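Local coordinates for lipoprotein (PDB 3O0Y) that is of unknown function but is a putative bacterial lipoprotein of the DUF885 family, which belongs to the peptidase MA clan and so may be related to metallopeptidases, at residues F122-I127 and S285-D290; S134-N139 and S276-Q281; D576-A581 and N603-N608. One frame throughout, in Å; residues are numbered along the deposited sequence.

Interaction 1 of 3, residues F122-I127 and S285-D290; sequences FNIGYI and SVYYQD
Phe122 and Tyr287 mark the closest backbone approach of this contact, their CA atoms 8.0 Å apart; the backbones stay well apart, and the side chains of 122-127 bridge to the helix, touching its backbone at Tyr287 N. Segment 122-127 is a loop that straightens into a strand at Tyr126, and segment 285-290 is part of helix 284-296. Phe122 carries most of the contact. Its CG stands anti to the carbonyl carbon (chi1 -68°), and the ring is thrown out toward the helix. Tyr287, with CG anti to its own backbone N (chi1 179°), reaches back, and the edge of its ring is presented to one face of Phe122. The stack is T-shaped (edge-to-face), with centroids 5.7 Å apart and planes at 75°; Tyr287 CD1 stands 4.1 Å above the Phe122 plane, toward the rim rather than the centre. The far end of the phenyl ring presses on the start of the same tyrosine, Phe122 CE1 lying 3.8 Å from Tyr287 CB and Phe122 CZ 3.6 Å from Tyr287 N. In the plane of the phenyl ring, Val286 CG1 comes up to the edge, 4.0 Å from Phe122 CE2. Ile124 adds a thinner contact, its CD1 lying 4.2 Å from Tyr287 CE1. Cutting Phe122 back to an alanine would probably leave the Tyr287 ring edge without its aromatic face and open a gap beside Val286. Around the pair, Lys184 and Asp188 of helix 174-190 bond the loop backbone at Asn123 and Gly125, Arg80 of helix 73-92 holds the Ile124 carbonyl, and Asp290 pairs with Arg114 of helix 100-117, which places the contact where helix 284-296 meets the loop leading into strand 126-128.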
ATOM      1  N   PHE A 122      12.097  -2.281 -19.560  1.00 12.91           N
ATOM      2  CA  PHE A 122      11.527  -0.958 -19.360  1.00 11.34           C
ATOM      3  C   PHE A 122      12.433  -0.099 -18.450  1.00 13.71           C
ATOM      4  O   PHE A 122      12.578  -0.411 -17.236  1.00 14.89           O
ATOM      5  CB  PHE A 122      10.157  -1.076 -18.703  1.00 12.54           C
ATOM      6  CG  PHE A 122       9.102  -1.702 -19.596  1.00 10.80           C
ATOM      7  CD1 PHE A 122       8.179  -0.919 -20.262  1.00 11.15           C
ATOM      8  CD2 PHE A 122       9.109  -3.097 -19.845  1.00 10.63           C
ATOM      9  CE1 PHE A 122       7.232  -1.511 -21.133  1.00 11.14           C
ATOM     10  CE2 PHE A 122       8.191  -3.667 -20.709  1.00  8.87           C
ATOM     11  CZ  PHE A 122       7.224  -2.874 -21.326  1.00  6.75           C
ATOM     12  N   ASN A 123      12.937   1.010 -18.964  1.00 10.35           N
ATOM     13  CA  ASN A 123      13.663   1.957 -18.151  1.00 10.44           C
ATOM     14  C   ASN A 123      12.841   3.133 -17.656  1.00 10.26           C
ATOM     15  O   ASN A 123      13.354   3.973 -16.903  1.00 10.30           O
ATOM     16  CB  ASN A 123      14.915   2.436 -18.856  1.00 10.03           C
ATOM     17  CG  ASN A 123      14.619   3.338 -20.002  1.00 15.09           C
ATOM     18  OD1 ASN A 123      13.515   3.393 -20.468  1.00 17.60           O
ATOM     19  ND2 ASN A 123      15.648   4.041 -20.498  1.00 17.03           N
ATOM     20  N   ILE A 124      11.557   3.136 -18.024  1.00 11.03           N
ATOM     21  CA  ILE A 124      10.613   4.167 -17.635  1.00  9.44           C
ATOM     22  C   ILE A 124      10.170   4.106 -16.186  1.00 10.20           C
ATOM     23  O   ILE A 124      10.508   3.165 -15.444  1.00  9.81           O
ATOM     24  CB  ILE A 124       9.381   4.183 -18.602  1.00 11.30           C
ATOM     25  CG1 ILE A 124       8.641   2.809 -18.713  1.00 11.73           C
ATOM     26  CG2 ILE A 124       9.828   4.562 -20.030  1.00  9.34           C
ATOM     27  CD1 ILE A 124       8.209   2.085 -17.408  1.00 11.96           C
ATOM     28  N   GLY A 125       9.475   5.152 -15.763  1.00 10.26           N
ATOM     29  CA  GLY A 125       8.955   5.170 -14.407  1.00  9.03           C
ATOM     30  C   GLY A 125       9.994   5.308 -13.317  1.00 10.46           C
ATOM     31  O   GLY A 125      11.075   5.868 -13.531  1.00  9.74           O
ATOM     32  N   TYR A 126       9.705   4.733 -12.155  1.00  7.03           N
ATOM     33  CA  TYR A 126      10.619   4.826 -11.029  1.00  7.86           C
ATOM     34  C   TYR A 126      10.357   3.606 -10.171  1.00  8.44           C
ATOM     35  O   TYR A 126       9.274   3.057 -10.244  1.00  9.39           O
ATOM     36  CB  TYR A 126      10.409   6.121 -10.210  1.00  9.74           C
ATOM     37  CG  TYR A 126       9.144   6.129  -9.358  1.00  6.07           C
ATOM     38  CD1 TYR A 126       9.177   5.764  -8.025  1.00 10.04           C
ATOM     39  CD2 TYR A 126       7.892   6.347  -9.930  1.00  6.99           C
ATOM     40  CE1 TYR A 126       8.021   5.736  -7.261  1.00  9.80           C
ATOM     41  CE2 TYR A 126       6.715   6.336  -9.138  1.00  9.90           C
ATOM     42  CZ  TYR A 126       6.791   5.973  -7.822  1.00 11.82           C
ATOM     43  OH  TYR A 126       5.632   5.843  -7.037  1.00 12.08           O
ATOM     44  N   ILE A 127      11.361   3.183  -9.391  1.00  7.39           N
ATOM     45  CA  ILE A 127      11.214   2.053  -8.445  1.00  7.50           C
ATOM     46  C   ILE A 127      10.672   2.525  -7.114  1.00  8.05           C
ATOM     47  O   ILE A 127      11.247   3.418  -6.476  1.00  8.88           O
ATOM     48  CB  ILE A 127      12.527   1.314  -8.191  1.00  7.29           C
ATOM     49  CG1 ILE A 127      13.136   0.786  -9.516  1.00  8.39           C
ATOM     50  CG2 ILE A 127      12.325   0.180  -7.181  1.00  9.27           C
ATOM     51  CD1 ILE A 127      12.136  -0.048 -10.370  1.00  7.84           C
ATOM     52  N   SER A 285       1.088  -3.408 -23.333  1.00 13.05           N
ATOM     53  CA  SER A 285       0.515  -4.724 -23.025  1.00 15.22           C
ATOM     54  C   SER A 285       1.508  -5.667 -22.384  1.00 15.05           C
ATOM     55  O   SER A 285       1.197  -6.453 -21.463  1.00  9.60           O
ATOM     56  CB  SER A 285      -0.071  -5.399 -24.244  1.00 18.44           C
ATOM     57  OG  SER A 285       0.969  -5.972 -25.049  1.00 23.35           O
ATOM     58  N   VAL A 286       2.746  -5.534 -22.824  1.00 12.29           N
ATOM     59  CA  VAL A 286       3.808  -6.266 -22.197  1.00 11.16           C
ATOM     60  C   VAL A 286       4.062  -5.748 -20.789  1.00 10.30           C
ATOM     61  O   VAL A 286       4.304  -6.537 -19.873  1.00 11.10           O
ATOM     62  CB  VAL A 286       5.077  -6.179 -23.118  1.00 12.38           C
ATOM     63  CG1 VAL A 286       6.277  -6.729 -22.369  1.00 11.72           C
ATOM     64  CG2 VAL A 286       4.760  -6.924 -24.429  1.00 15.15           C
ATOM     65  N   TYR A 287       4.035  -4.451 -20.598  1.00  9.70           N
ATOM     66  CA  TYR A 287       4.115  -3.891 -19.266  1.00  8.15           C
ATOM     67  C   TYR A 287       3.050  -4.453 -18.304  1.00  8.99           C
ATOM     68  O   TYR A 287       3.366  -4.852 -17.177  1.00  7.56           O
ATOM     69  CB  TYR A 287       3.985  -2.391 -19.331  1.00  9.01           C
ATOM     70  CG  TYR A 287       4.041  -1.726 -17.974  1.00  8.62           C
ATOM     71  CD1 TYR A 287       5.225  -1.273 -17.443  1.00 11.62           C
ATOM     72  CD2 TYR A 287       2.934  -1.683 -17.175  1.00  9.98           C
ATOM     73  CE1 TYR A 287       5.263  -0.692 -16.171  1.00 11.85           C
ATOM     74  CE2 TYR A 287       2.967  -1.186 -15.909  1.00 12.29           C
ATOM     75  CZ  TYR A 287       4.134  -0.693 -15.390  1.00 12.90           C
ATOM     76  OH  TYR A 287       4.154  -0.147 -14.111  1.00 11.16           O
ATOM     77  N   TYR A 288       1.813  -4.494 -18.812  1.00  9.81           N
ATOM     78  CA  TYR A 288       0.694  -4.950 -18.000  1.00  8.84           C
ATOM     79  C   TYR A 288       0.848  -6.403 -17.639  1.00  6.62           C
ATOM     80  O   TYR A 288       0.589  -6.783 -16.475  1.00  7.53           O
ATOM     81  CB  TYR A 288      -0.644  -4.671 -18.707  1.00  9.69           C
ATOM     82  CG  TYR A 288      -1.841  -4.933 -17.799  1.00  6.59           C
ATOM     83  CD1 TYR A 288      -1.966  -4.256 -16.584  1.00  6.87           C
ATOM     84  CD2 TYR A 288      -2.864  -5.810 -18.186  1.00  8.39           C
ATOM     85  CE1 TYR A 288      -3.060  -4.499 -15.752  1.00  7.24           C
ATOM     86  CE2 TYR A 288      -3.971  -6.003 -17.377  1.00  8.23           C
ATOM     87  CZ  TYR A 288      -4.044  -5.378 -16.187  1.00  7.78           C
ATOM     88  OH  TYR A 288      -5.155  -5.605 -15.379  1.00  9.52           O
ATOM     89  N   GLN A 289       1.309  -7.234 -18.573  1.00  7.60           N
ATOM     90  CA  GLN A 289       1.526  -8.653 -18.237  1.00  8.45           C
ATOM     91  C   GLN A 289       2.579  -8.817 -17.094  1.00  7.36           C
ATOM     92  O   GLN A 289       2.428  -9.625 -16.150  1.00  7.37           O
ATOM     93  CB  GLN A 289       1.862  -9.521 -19.470  1.00  9.91           C
ATOM     94  CG  GLN A 289       1.721 -11.041 -19.187  1.00 16.02           C
ATOM     95  CD  GLN A 289       0.246 -11.477 -18.878  1.00 22.26           C
ATOM     96  OE1 GLN A 289      -0.116 -12.146 -17.826  1.00 16.41           O
ATOM     97  NE2 GLN A 289      -0.622 -11.100 -19.800  1.00 11.48           N
ATOM     98  N   ASP A 290       3.591  -7.999 -17.120  1.00  7.06           N
ATOM     99  CA  ASP A 290       4.548  -7.911 -16.008  1.00  7.64           C
ATOM    100  C   ASP A 290       3.941  -7.421 -14.700  1.00  8.41           C
ATOM    101  O   ASP A 290       4.201  -8.001 -13.650  1.00  8.76           O
ATOM    102  CB  ASP A 290       5.764  -7.033 -16.389  1.00  7.88           C
ATOM    103  CG  ASP A 290       6.793  -6.951 -15.237  1.00 12.34           C
ATOM    104  OD1 ASP A 290       7.456  -7.998 -14.923  1.00 13.64           O
ATOM    105  OD2 ASP A 290       6.796  -5.897 -14.556  1.00 12.17           O
TER

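Interaction 2 of 3, residues S134-N139 and S276-Q281; sequences SPFIVN and SGIWAQ
Pro135 makes the first touch from its segment, with CB 4.3 Å from Ile278 CD1. The same CB sits 3.9 Å above the ring plane of the next residue, Phe136, over its centre, so the proline covers one face of the phenyl group. Phe136 then does most of the work. It leaves its backbone alongside segment 276-281, and only the end of the ring comes nearer, with CG anti to the carbonyl carbon (chi1 -55°). Phe136 CZ meets Ile278 CD1 at 3.6 Å, the two side chains running antiparallel alongside one another. The ring also receives the amide of Gln281 at its edge, near its plane: Gln281 NE2 lies 3.6 Å from Phe136 CZ, with ring and amide planes 56° apart. NE2 lies at the rim of the ring and not over its face, so the touch is packing; its hydrogen bond goes to the carbonyl of Leu194. Farther along, Asn139 folds back on its own segment, and its ND2 donates to Phe136 O at 2.9 Å in a nearly straight bond (164° at the hydrogen) with the acceptor close to the amide plane. Asn139 OD1 meanwhile accepts the backbone N of Ile141, an Asx turn, and of Asn142, so this one side chain ties both ends of a bend. Across the contact, Ile278 opens the 3-10 segment 278-280 and Gln281 follows it, with Gln281 N bonded to Ile278 O at 3.0 Å, which brings both side chains to the same phenyl ring. The buried contact joins the loop between strand 126-128 and helix 144-154 to the loop before helix 284-296; Tyr287 and Tyr288 of that helix pack on Ile278, while Val138 and Ile137 rest on helix 174-190.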
ATOM      1  N   SER A 134       6.934   1.453 -11.037  1.00  8.73           N
ATOM      2  CA  SER A 134       5.734   2.242 -11.040  1.00  7.33           C
ATOM      3  C   SER A 134       5.821   3.161 -12.275  1.00  7.89           C
ATOM      4  O   SER A 134       6.819   3.756 -12.468  1.00  9.23           O
ATOM      5  CB  SER A 134       5.682   3.038  -9.778  1.00  8.79           C
ATOM      6  OG  SER A 134       5.617   2.177  -8.643  1.00 11.11           O
ATOM      7  N   PRO A 135       4.730   3.306 -13.019  1.00  6.77           N
ATOM      8  CA  PRO A 135       4.896   3.872 -14.400  1.00  7.55           C
ATOM      9  C   PRO A 135       5.009   5.368 -14.505  1.00  8.12           C
ATOM     10  O   PRO A 135       5.584   5.860 -15.506  1.00  8.56           O
ATOM     11  CB  PRO A 135       3.627   3.394 -15.103  1.00  9.48           C
ATOM     12  CG  PRO A 135       2.601   3.167 -14.030  1.00  7.69           C
ATOM     13  CD  PRO A 135       3.393   2.660 -12.851  1.00  9.63           C
ATOM     14  N   PHE A 136       4.449   6.126 -13.568  1.00  7.46           N
ATOM     15  CA  PHE A 136       4.350   7.601 -13.711  1.00 10.07           C
ATOM     16  C   PHE A 136       4.996   8.300 -12.511  1.00  9.61           C
ATOM     17  O   PHE A 136       4.431   8.285 -11.383  1.00 10.68           O
ATOM     18  CB  PHE A 136       2.910   7.994 -13.888  1.00  9.61           C
ATOM     19  CG  PHE A 136       2.233   7.283 -15.050  1.00  8.47           C
ATOM     20  CD1 PHE A 136       2.764   7.330 -16.332  1.00 13.42           C
ATOM     21  CD2 PHE A 136       1.107   6.527 -14.847  1.00 11.43           C
ATOM     22  CE1 PHE A 136       2.174   6.623 -17.356  1.00 12.17           C
ATOM     23  CE2 PHE A 136       0.509   5.806 -15.902  1.00 15.92           C
ATOM     24  CZ  PHE A 136       1.054   5.860 -17.150  1.00 12.67           C
ATOM     25  N   ILE A 137       6.200   8.831 -12.734  1.00  7.98           N
ATOM     26  CA  ILE A 137       6.990   9.385 -11.614  1.00  9.49           C
ATOM     27  C   ILE A 137       6.247  10.539 -10.958  1.00 10.40           C
ATOM     28  O   ILE A 137       6.376  10.738  -9.758  1.00 10.30           O
ATOM     29  CB  ILE A 137       8.432   9.692 -12.019  1.00 10.53           C
ATOM     30  CG1 ILE A 137       9.302   9.963 -10.810  1.00  8.50           C
ATOM     31  CG2 ILE A 137       8.461  10.860 -13.132  1.00 11.38           C
ATOM     32  CD1 ILE A 137      10.808   9.950 -11.100  1.00 11.28           C
ATOM     33  N   VAL A 138       5.481  11.303 -11.749  1.00 10.52           N
ATOM     34  CA  VAL A 138       4.596  12.319 -11.219  1.00 11.00           C
ATOM     35  C   VAL A 138       3.159  11.905 -11.565  1.00 10.63           C
ATOM     36  O   VAL A 138       2.798  11.669 -12.699  1.00 10.70           O
ATOM     37  CB  VAL A 138       4.913  13.715 -11.813  1.00 12.70           C
ATOM     38  CG1 VAL A 138       3.879  14.779 -11.324  1.00 12.92           C
ATOM     39  CG2 VAL A 138       6.427  14.118 -11.561  1.00 11.87           C
ATOM     40  N   ASN A 139       2.347  11.759 -10.528  1.00  9.80           N
ATOM     41  CA  ASN A 139       0.981  11.316 -10.672  1.00  9.15           C
ATOM     42  C   ASN A 139       0.161  11.902  -9.506  1.00  9.83           C
ATOM     43  O   ASN A 139       0.660  12.687  -8.725  1.00  9.22           O
ATOM     44  CB  ASN A 139       0.906   9.785 -10.763  1.00  9.74           C
ATOM     45  CG  ASN A 139       1.247   9.076  -9.451  1.00 10.48           C
ATOM     46  OD1 ASN A 139       0.493   9.193  -8.495  1.00  9.42           O
ATOM     47  ND2 ASN A 139       2.362   8.353  -9.400  1.00 12.36           N
ATOM     48  N   SER A 276      -7.229   5.931 -21.388  1.00 10.10           N
ATOM     49  CA  SER A 276      -7.134   5.719 -19.946  1.00 10.10           C
ATOM     50  C   SER A 276      -6.208   4.616 -19.496  1.00 11.71           C
ATOM     51  O   SER A 276      -5.571   4.723 -18.426  1.00 11.47           O
ATOM     52  CB  SER A 276      -8.508   5.459 -19.322  1.00 13.28           C
ATOM     53  OG  SER A 276      -9.452   6.419 -19.723  1.00 16.07           O
ATOM     54  N   GLY A 277      -6.109   3.556 -20.277  1.00 10.41           N
ATOM     55  CA  GLY A 277      -5.364   2.400 -19.819  1.00 10.57           C
ATOM     56  C   GLY A 277      -3.933   2.325 -20.347  1.00  9.55           C
ATOM     57  O   GLY A 277      -3.536   3.003 -21.318  1.00 10.01           O
ATOM     58  N   ILE A 278      -3.167   1.473 -19.709  1.00  9.55           N
ATOM     59  CA  ILE A 278      -1.736   1.328 -19.987  1.00  8.64           C
ATOM     60  C   ILE A 278      -1.432   0.695 -21.357  1.00  8.82           C
ATOM     61  O   ILE A 278      -0.322   0.901 -21.863  1.00  8.62           O
ATOM     62  CB  ILE A 278      -1.004   0.559 -18.821  1.00  9.52           C
ATOM     63  CG1 ILE A 278       0.487   0.977 -18.717  1.00  8.98           C
ATOM     64  CG2 ILE A 278      -1.136  -0.936 -18.992  1.00  8.51           C
ATOM     65  CD1 ILE A 278       0.715   2.390 -18.149  1.00  7.42           C
ATOM     66  N   TRP A 279      -2.405   0.010 -21.943  1.00  7.71           N
ATOM     67  CA  TRP A 279      -2.281  -0.566 -23.284  1.00  8.67           C
ATOM     68  C   TRP A 279      -1.878   0.528 -24.304  1.00  8.73           C
ATOM     69  O   TRP A 279      -1.256   0.240 -25.387  1.00 10.53           O
ATOM     70  CB  TRP A 279      -3.599  -1.195 -23.730  1.00  8.36           C
ATOM     71  CG  TRP A 279      -4.725  -0.218 -23.814  1.00  7.68           C
ATOM     72  CD1 TRP A 279      -5.620   0.099 -22.803  1.00 11.78           C
ATOM     73  CD2 TRP A 279      -5.077   0.647 -24.929  1.00 10.43           C
ATOM     74  NE1 TRP A 279      -6.462   1.094 -23.217  1.00 11.18           N
ATOM     75  CE2 TRP A 279      -6.176   1.435 -24.517  1.00 12.38           C
ATOM     76  CE3 TRP A 279      -4.572   0.815 -26.218  1.00 12.31           C
ATOM     77  CZ2 TRP A 279      -6.776   2.405 -25.369  1.00 12.88           C
ATOM     78  CZ3 TRP A 279      -5.193   1.721 -27.083  1.00 13.37           C
ATOM     79  CH2 TRP A 279      -6.293   2.501 -26.651  1.00 13.99           C
ATOM     80  N   ALA A 280      -2.210   1.770 -23.985  1.00  9.32           N
ATOM     81  CA  ALA A 280      -1.981   2.899 -24.987  1.00 10.65           C
ATOM     82  C   ALA A 280      -0.531   3.399 -24.997  1.00 13.68           C
ATOM     83  O   ALA A 280      -0.135   4.251 -25.845  1.00 12.01           O
ATOM     84  CB  ALA A 280      -2.897   4.052 -24.704  1.00 11.59           C
ATOM     85  N   GLN A 281       0.259   2.919 -24.034  1.00 12.13           N
ATOM     86  CA  GLN A 281       1.683   3.203 -24.015  1.00 11.64           C
ATOM     87  C   GLN A 281       2.397   2.269 -24.983  1.00 11.41           C
ATOM     88  O   GLN A 281       1.881   1.193 -25.323  1.00  9.47           O
ATOM     89  CB  GLN A 281       2.258   2.971 -22.618  1.00 10.88           C
ATOM     90  CG  GLN A 281       1.610   3.754 -21.504  1.00 10.30           C
ATOM     91  CD  GLN A 281       1.762   5.274 -21.522  1.00 12.60           C
ATOM     92  OE1 GLN A 281       2.647   5.861 -22.188  1.00 11.68           O
ATOM     93  NE2 GLN A 281       0.867   5.932 -20.794  1.00 10.98           N
TER

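Interaction 3 of 3, residues D576-A581 and N603-N608; sequences DKFDLA and NHWLDN
Trp605 reaches from the C-terminal helix with the far corner of its six-membered ring against Phe578: Trp605 CH2 lies 4.1 Å from Phe578 CE1. The two side chains cross at about a right angle, and the phenyl carbon meets the edge of the indole, near its plane. Both residues carry CG anti to the backbone N (chi1 165° for Trp605), which extends each ring from its own backbone toward the other. Next to that corner, Trp605 CZ2 stands 4.3 Å from Asp579 O, a loose contact. Leu606 CD2, from the same helix, stands 3.6 Å above one indole face, toward its rim. The rotation of the indole is further fixed by NE1, which hydrogen-bonds to Glu582 OE1. Asp579 is the N-cap of helix 580-588, its OD2 accepting the backbone N of Glu582, so Glu582 takes part in both the helix cap and the tryptophan bond. Ala570 and Phe583 touch both aromatic rings. The final helix, 595-608, packs against the connection between helices 555-574 and 580-588, whose second helix begins with an Asp N-cap.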
ATOM      1  N   ASP A 576     -10.482 -34.399   9.408  1.00 18.59           N
ATOM      2  CA  ASP A 576     -10.750 -33.950  10.774  1.00 22.16           C
ATOM      3  C   ASP A 576      -9.481 -33.652  11.573  1.00 21.07           C
ATOM      4  O   ASP A 576      -9.568 -33.159  12.687  1.00 24.06           O
ATOM      5  CB  ASP A 576     -11.648 -34.962  11.509  1.00 24.53           C
ATOM      6  CG  ASP A 576     -10.932 -36.273  11.850  1.00 31.32           C
ATOM      7  OD1 ASP A 576     -11.614 -37.142  12.481  1.00 42.90           O
ATOM      8  OD2 ASP A 576      -9.726 -36.481  11.476  1.00 34.72           O
ATOM      9  N   LYS A 577      -8.308 -33.875  10.968  1.00 19.39           N
ATOM     10  CA  LYS A 577      -7.025 -33.455  11.547  1.00 18.63           C
ATOM     11  C   LYS A 577      -6.671 -32.013  11.115  1.00 16.22           C
ATOM     12  O   LYS A 577      -5.621 -31.486  11.514  1.00 16.00           O
ATOM     13  CB  LYS A 577      -5.889 -34.395  11.116  1.00 21.81           C
ATOM     14  CG  LYS A 577      -6.183 -35.856  11.515  1.00 27.34           C
ATOM     15  CD  LYS A 577      -5.433 -36.229  12.767  1.00 37.69           C
ATOM     16  CE  LYS A 577      -4.074 -36.913  12.379  1.00 41.11           C
ATOM     17  NZ  LYS A 577      -3.167 -37.259  13.542  1.00 43.23           N
ATOM     18  N   PHE A 578      -7.514 -31.401  10.292  1.00 13.88           N
ATOM     19  CA  PHE A 578      -7.261 -29.985   9.949  1.00 12.22           C
ATOM     20  C   PHE A 578      -7.339 -29.105  11.188  1.00 12.81           C
ATOM     21  O   PHE A 578      -8.307 -29.159  11.925  1.00 13.15           O
ATOM     22  CB  PHE A 578      -8.149 -29.493   8.803  1.00 12.38           C
ATOM     23  CG  PHE A 578      -7.910 -28.049   8.435  1.00 11.34           C
ATOM     24  CD1 PHE A 578      -6.905 -27.665   7.530  1.00  9.01           C
ATOM     25  CD2 PHE A 578      -8.712 -27.071   8.987  1.00  9.85           C
ATOM     26  CE1 PHE A 578      -6.679 -26.301   7.246  1.00  8.50           C
ATOM     27  CE2 PHE A 578      -8.486 -25.749   8.723  1.00  8.24           C
ATOM     28  CZ  PHE A 578      -7.457 -25.377   7.824  1.00  9.89           C
ATOM     29  N   ASP A 579      -6.353 -28.213  11.363  1.00 13.01           N
ATOM     30  CA  ASP A 579      -6.374 -27.238  12.442  1.00 13.03           C
ATOM     31  C   ASP A 579      -6.102 -25.850  11.882  1.00  9.67           C
ATOM     32  O   ASP A 579      -5.016 -25.576  11.303  1.00  9.51           O
ATOM     33  CB  ASP A 579      -5.311 -27.566  13.457  1.00 16.06           C
ATOM     34  CG  ASP A 579      -5.435 -26.686  14.646  1.00 24.16           C
ATOM     35  OD1 ASP A 579      -6.411 -26.875  15.401  1.00 39.78           O
ATOM     36  OD2 ASP A 579      -4.676 -25.714  14.748  1.00 31.54           O
ATOM     37  N   LEU A 580      -7.106 -24.997  11.927  1.00  9.92           N
ATOM     38  CA  LEU A 580      -6.966 -23.688  11.317  1.00  7.61           C
ATOM     39  C   LEU A 580      -5.842 -22.890  11.959  1.00  6.51           C
ATOM     40  O   LEU A 580      -5.199 -22.111  11.329  1.00  6.14           O
ATOM     41  CB  LEU A 580      -8.316 -22.953  11.410  1.00  9.59           C
ATOM     42  CG  LEU A 580      -8.403 -21.623  10.682  1.00  7.27           C
ATOM     43  CD1 LEU A 580      -8.315 -21.762   9.188  1.00  6.51           C
ATOM     44  CD2 LEU A 580      -9.749 -20.909  11.158  1.00  9.33           C
ATOM     45  N   ALA A 581      -5.609 -23.048  13.272  1.00  7.24           N
ATOM     46  CA  ALA A 581      -4.504 -22.349  13.920  1.00  7.41           C
ATOM     47  C   ALA A 581      -3.161 -22.671  13.292  1.00  8.61           C
ATOM     48  O   ALA A 581      -2.305 -21.763  13.112  1.00  8.41           O
ATOM     49  CB  ALA A 581      -4.470 -22.637  15.439  1.00  8.40           C
ATOM     50  N   ASN A 603       2.519 -27.262   1.636  1.00  6.83           N
ATOM     51  CA  ASN A 603       2.792 -28.665   1.282  1.00  7.99           C
ATOM     52  C   ASN A 603       3.793 -29.360   2.220  1.00  8.97           C
ATOM     53  O   ASN A 603       3.569 -30.539   2.623  1.00  9.96           O
ATOM     54  CB  ASN A 603       3.270 -28.771  -0.146  1.00  7.97           C
ATOM     55  CG  ASN A 603       2.157 -28.645  -1.149  1.00  9.59           C
ATOM     56  OD1 ASN A 603       0.987 -28.898  -0.863  1.00 13.49           O
ATOM     57  ND2 ASN A 603       2.548 -28.313  -2.378  1.00 21.44           N
ATOM     58  N   HIS A 604       4.796 -28.605   2.677  1.00  9.04           N
ATOM     59  CA  HIS A 604       5.763 -29.129   3.637  1.00  8.68           C
ATOM     60  C   HIS A 604       5.054 -29.477   4.923  1.00 10.29           C
ATOM     61  O   HIS A 604       5.322 -30.541   5.491  1.00  9.26           O
ATOM     62  CB  HIS A 604       6.893 -28.151   3.882  1.00 11.04           C
ATOM     63  CG  HIS A 604       7.953 -28.648   4.827  1.00 15.39           C
ATOM     64  ND1 HIS A 604       8.990 -29.475   4.427  1.00 24.95           N
ATOM     65  CD2 HIS A 604       8.168 -28.381   6.131  1.00 18.19           C
ATOM     66  CE1 HIS A 604       9.772 -29.726   5.465  1.00 21.88           C
ATOM     67  NE2 HIS A 604       9.311 -29.057   6.505  1.00 23.76           N
ATOM     68  N   TRP A 605       4.222 -28.555   5.407  1.00  8.69           N
ATOM     69  CA  TRP A 605       3.370 -28.824   6.567  1.00  9.69           C
ATOM     70  C   TRP A 605       2.466 -30.035   6.375  1.00  8.91           C
ATOM     71  O   TRP A 605       2.452 -30.941   7.227  1.00 11.03           O
ATOM     72  CB  TRP A 605       2.592 -27.525   6.933  1.00  9.85           C
ATOM     73  CG  TRP A 605       1.444 -27.692   7.837  1.00  8.80           C
ATOM     74  CD1 TRP A 605       1.488 -28.044   9.151  1.00 11.68           C
ATOM     75  CD2 TRP A 605       0.078 -27.440   7.533  1.00 10.72           C
ATOM     76  NE1 TRP A 605       0.230 -28.060   9.676  1.00 13.94           N
ATOM     77  CE2 TRP A 605      -0.660 -27.674   8.710  1.00 11.14           C
ATOM     78  CE3 TRP A 605      -0.603 -27.001   6.398  1.00  8.87           C
ATOM     79  CZ2 TRP A 605      -2.029 -27.484   8.793  1.00 13.08           C
ATOM     80  CZ3 TRP A 605      -1.982 -26.803   6.490  1.00  9.76           C
ATOM     81  CH2 TRP A 605      -2.672 -27.066   7.695  1.00 11.11           C
ATOM     82  N   LEU A 606       1.740 -30.123   5.257  1.00  7.50           N
ATOM     83  CA  LEU A 606       0.822 -31.262   5.047  1.00  8.14           C
ATOM     84  C   LEU A 606       1.611 -32.583   5.050  1.00 10.61           C
ATOM     85  O   LEU A 606       1.151 -33.580   5.625  1.00 10.11           O
ATOM     86  CB  LEU A 606       0.126 -31.073   3.699  1.00  9.11           C
ATOM     87  CG  LEU A 606      -0.863 -29.915   3.705  1.00  8.46           C
ATOM     88  CD1 LEU A 606      -1.496 -29.653   2.346  1.00 10.22           C
ATOM     89  CD2 LEU A 606      -1.916 -30.110   4.853  1.00 11.27           C
ATOM     90  N   ASP A 607       2.809 -32.579   4.458  1.00 10.11           N
ATOM     91  CA  ASP A 607       3.597 -33.830   4.258  1.00 12.31           C
ATOM     92  C   ASP A 607       4.146 -34.366   5.604  1.00 16.97           C
ATOM     93  O   ASP A 607       4.435 -35.566   5.771  1.00 14.75           O
ATOM     94  CB  ASP A 607       4.764 -33.623   3.328  1.00 11.44           C
ATOM     95  CG  ASP A 607       4.367 -33.493   1.866  1.00 14.59           C
ATOM     96  OD1 ASP A 607       3.211 -33.788   1.478  1.00 13.82           O
ATOM     97  OD2 ASP A 607       5.256 -33.067   1.082  1.00 12.60           O
ATOM     98  N   ASN A 608       4.270 -33.477   6.563  1.00 16.60           N
ATOM     99  CA  ASN A 608       4.887 -33.821   7.813  1.00 21.14           C
ATOM    100  C   ASN A 608       3.831 -34.062   8.914  1.00 23.65           C
ATOM    101  O   ASN A 608       4.175 -34.390  10.049  1.00 25.43           O
ATOM    102  CB  ASN A 608       5.986 -32.791   8.133  1.00 22.13           C
ATOM    103  CG  ASN A 608       7.256 -32.965   7.228  1.00 25.67           C
ATOM    104  OD1 ASN A 608       7.485 -32.264   6.215  1.00 26.40           O
ATOM    105  ND2 ASN A 608       8.038 -33.964   7.560  1.00 26.40           N
TER

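Overall arrangement
Interactions 1 and 2 belong to one region: their centres lie 9 Å apart, interaction 2 is nested along the chain inside the loop that interaction 1 closes, and they touch where Tyr126 O probably bonds Ser134 N and the Tyr287 hydroxyl packs on Pro135. Both fasten loops around strand 126-128 to helix 284-296 or the loop leading into it. Interaction 2 is fully buried, whereas interaction 1 is partly buried and includes the exposed Val286. Interaction 3 stands apart, about 39 Å from interaction 1 between centres, a smaller surface contact. All three turn on a phenylalanine, met by a tyrosine edge, by isoleucine and an amide, and by an indole corner.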